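Local atomic coordinates of CELL WALL surface anchor family protein (Streptococcus pneumoniae, PDB entry 2WW8), a protein that forms the adhesin of the pneumococcal pilus and probably recognises host cells through an integrin I-like domain. Residues K53-G58 / T728-K733. Sequence-based numbering, arbitrary orientation.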
ATOM      1  N   LYS A  53      26.362 -39.617 -12.338  1.00 15.48           N
ATOM      2  CA  LYS A  53      26.086 -40.762 -11.480  1.00 16.89           C
ATOM      3  C   LYS A  53      26.351 -42.033 -12.285  1.00 17.50           C
ATOM      4  O   LYS A  53      26.077 -42.051 -13.498  1.00 16.87           O
ATOM      5  CB  LYS A  53      24.622 -40.805 -11.027  1.00 17.00           C
ATOM      6  CG  LYS A  53      24.253 -39.818  -9.941  1.00 19.72           C
ATOM      7  CD  LYS A  53      22.853 -40.089  -9.422  1.00 22.57           C
ATOM      8  CE  LYS A  53      22.637 -39.282  -8.160  1.00 27.02           C
ATOM      9  NZ  LYS A  53      21.545 -39.904  -7.361  1.00 30.99           N
ATOM     10  N   GLU A  54      26.865 -43.061 -11.595  1.00 17.40           N
ATOM     11  CA  GLU A  54      27.017 -44.419 -12.148  1.00 18.18           C
ATOM     12  C   GLU A  54      26.254 -45.478 -11.349  1.00 18.64           C
ATOM     13  O   GLU A  54      26.398 -45.571 -10.122  1.00 18.34           O
ATOM     14  CB  GLU A  54      28.491 -44.790 -12.287  1.00 17.37           C
ATOM     15  CG  GLU A  54      29.302 -43.790 -13.110  1.00 17.88           C
ATOM     16  CD  GLU A  54      30.432 -44.445 -13.888  1.00 21.33           C
ATOM     17  OE1 GLU A  54      30.831 -45.569 -13.492  1.00 20.33           O
ATOM     18  OE2 GLU A  54      30.913 -43.838 -14.876  1.00 19.31           O
ATOM     19  N   THR A  55      25.418 -46.247 -12.047  1.00 19.79           N
ATOM     20  CA  THR A  55      24.763 -47.408 -11.430  1.00 22.17           C
ATOM     21  C   THR A  55      25.228 -48.769 -12.002  1.00 23.39           C
ATOM     22  O   THR A  55      25.821 -48.842 -13.085  1.00 23.18           O
ATOM     23  CB  THR A  55      23.215 -47.321 -11.484  1.00 21.54           C
ATOM     24  OG1 THR A  55      22.779 -47.371 -12.854  1.00 20.26           O
ATOM     25  CG2 THR A  55      22.708 -46.068 -10.750  1.00 22.83           C
ATOM     26  N   GLY A  56      24.946 -49.847 -11.274  1.00 25.61           N
ATOM     27  CA  GLY A  56      25.319 -51.197 -11.690  1.00 28.67           C
ATOM     28  C   GLY A  56      24.266 -52.189 -11.234  1.00 30.99           C
ATOM     29  O   GLY A  56      23.095 -52.029 -11.586  1.00 30.87           O
ATOM     30  N   GLU A  57      24.701 -53.187 -10.457  1.00 32.96           N
ATOM     31  CA  GLU A  57      23.897 -54.284  -9.887  1.00 34.85           C
ATOM     32  C   GLU A  57      22.391 -54.038  -9.746  1.00 35.48           C
ATOM     33  O   GLU A  57      21.935 -53.592  -8.684  1.00 35.98           O
ATOM     34  CB  GLU A  57      24.472 -54.720  -8.527  1.00 35.13           C
ATOM     35  CG  GLU A  57      24.411 -56.233  -8.234  1.00 37.08           C
ATOM     36  CD  GLU A  57      25.199 -57.098  -9.228  1.00 39.58           C
ATOM     37  OE1 GLU A  57      25.702 -56.561 -10.244  1.00 41.51           O
ATOM     38  OE2 GLU A  57      25.323 -58.327  -9.009  1.00 37.84           O
ATOM     39  N   GLY A  58      21.635 -54.342 -10.807  1.00 35.72           N
ATOM     40  CA  GLY A  58      20.219 -53.965 -10.897  1.00 36.16           C
ATOM     41  C   GLY A  58      20.095 -52.453 -11.014  1.00 36.46           C
ATOM     42  O   GLY A  58      19.704 -51.925 -12.065  1.00 36.65           O
ATOM     43  N   THR A 728      23.084 -40.136 -15.732  1.00 20.34           N
ATOM     44  CA  THR A 728      23.163 -41.424 -15.076  1.00 20.28           C
ATOM     45  C   THR A 728      23.727 -42.433 -16.089  1.00 20.67           C
ATOM     46  O   THR A 728      23.197 -42.626 -17.194  1.00 19.64           O
ATOM     47  CB  THR A 728      21.834 -41.847 -14.426  1.00 19.99           C
ATOM     48  OG1 THR A 728      21.504 -40.873 -13.432  1.00 20.48           O
ATOM     49  CG2 THR A 728      21.956 -43.219 -13.735  1.00 20.66           C
ATOM     50  N   ILE A 729      24.848 -43.030 -15.701  1.00 20.03           N
ATOM     51  CA  ILE A 729      25.449 -44.095 -16.510  1.00 20.85           C
ATOM     52  C   ILE A 729      25.184 -45.462 -15.907  1.00 20.17           C
ATOM     53  O   ILE A 729      25.563 -45.742 -14.765  1.00 19.44           O
ATOM     54  CB  ILE A 729      26.935 -43.883 -16.791  1.00 20.28           C
ATOM     55  CG1 ILE A 729      27.081 -42.814 -17.881  1.00 21.10           C
ATOM     56  CG2 ILE A 729      27.544 -45.186 -17.289  1.00 21.69           C
ATOM     57  CD1 ILE A 729      28.386 -42.058 -17.820  1.00 21.14           C
ATOM     58  N   SER A 730      24.484 -46.268 -16.700  1.00 21.07           N
ATOM     59  CA  SER A 730      24.356 -47.698 -16.436  1.00 21.75           C
ATOM     60  C   SER A 730      25.599 -48.473 -16.888  1.00 21.23           C
ATOM     61  O   SER A 730      25.893 -48.591 -18.076  1.00 21.03           O
ATOM     62  CB  SER A 730      23.097 -48.242 -17.105  1.00 21.99           C
ATOM     63  OG  SER A 730      21.987 -47.839 -16.335  1.00 25.21           O
ATOM     64  N   LYS A 731      26.341 -49.007 -15.929  1.00 21.15           N
ATOM     65  CA  LYS A 731      27.608 -49.654 -16.256  1.00 21.13           C
ATOM     66  C   LYS A 731      27.415 -51.177 -16.413  1.00 21.90           C
ATOM     67  O   LYS A 731      26.534 -51.755 -15.754  1.00 21.69           O
ATOM     68  CB  LYS A 731      28.630 -49.247 -15.188  1.00 21.21           C
ATOM     69  CG  LYS A 731      29.254 -47.864 -15.375  1.00 19.92           C
ATOM     70  CD  LYS A 731      30.787 -47.931 -15.594  1.00 23.01           C
ATOM     71  CE  LYS A 731      31.268 -47.958 -17.056  1.00 23.35           C
ATOM     72  NZ  LYS A 731      30.785 -46.893 -18.009  1.00 25.02           N
ATOM     73  N   GLU A 732      28.195 -51.816 -17.294  1.00 22.04           N
ATOM     74  CA  GLU A 732      28.162 -53.290 -17.442  1.00 22.55           C
ATOM     75  C   GLU A 732      29.263 -53.943 -16.600  1.00 20.93           C
ATOM     76  O   GLU A 732      30.447 -53.621 -16.751  1.00 19.13           O
ATOM     77  CB  GLU A 732      28.311 -53.795 -18.897  1.00 23.29           C
ATOM     78  CG  GLU A 732      27.668 -52.971 -20.023  1.00 27.39           C
ATOM     79  CD  GLU A 732      26.181 -53.268 -20.255  1.00 33.17           C
ATOM     80  OE1 GLU A 732      25.827 -54.450 -20.480  1.00 34.10           O
ATOM     81  OE2 GLU A 732      25.358 -52.312 -20.235  1.00 36.48           O
ATOM     82  N   LYS A 733      28.871 -54.853 -15.715  1.00 20.33           N
ATOM     83  CA  LYS A 733      29.845 -55.705 -15.034  1.00 20.05           C
ATOM     84  C   LYS A 733      30.848 -56.266 -16.054  1.00 19.51           C
ATOM     85  O   LYS A 733      30.456 -56.780 -17.105  1.00 18.77           O
ATOM     86  CB  LYS A 733      29.129 -56.853 -14.325  1.00 19.94           C
ATOM     87  CG  LYS A 733      29.841 -57.390 -13.098  1.00 20.63           C
ATOM     88  CD  LYS A 733      29.262 -56.805 -11.821  1.00 22.00           C
ATOM     89  CE  LYS A 733      29.401 -57.801 -10.685  1.00 23.88           C
ATOM     90  NZ  LYS A 733      28.437 -57.457  -9.612  1.00 24.65           N
TER
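K53-T55 and T728-S730 run side by side as parallel strands, their axes coming within 4.5 Å at an angle of 25°, with I729 N hydrogen-bonded to K53 O at 2.7 Å, T55 N to I729 O and K731 N to T55 O. The last of these bonds, 2.9 Å from K731 N to T55 O, carries the pairing one residue past strand 724-730. On one face T55 meets two neighbours: its methyl CG2 lies 4.2 Å from T728 CG2, while OG1, set between backbone N and carbonyl carbon (chi1 65°), turns to within 3.6 Å of S730 OG. The other face holds E54 beside buried I729. Here E54 OE1 sits 3.2 Å from K731 CD, as the carboxylate crosses the lysine's aliphatic part; the lysine chain, bent from chi2 onward, leaves K731 NZ 4.4 Å from E54 OE2, too far for a salt bridge. E103 lies near E54 as a like charge, and its long, weak ion pair with K731 may ease the repulsion. Beyond the strands, K733 NZ reaches E57 OE1 at 2.9 Å, a salt bridge whose hydrogen bond is weak. Strand 724-730, some 670 residues downstream, thus lies between 48-55 and 135-137 in a four-stranded mixed sheet, completing the prealbumin-like (CNA_B, Ig-like) domain that begins near the N terminus.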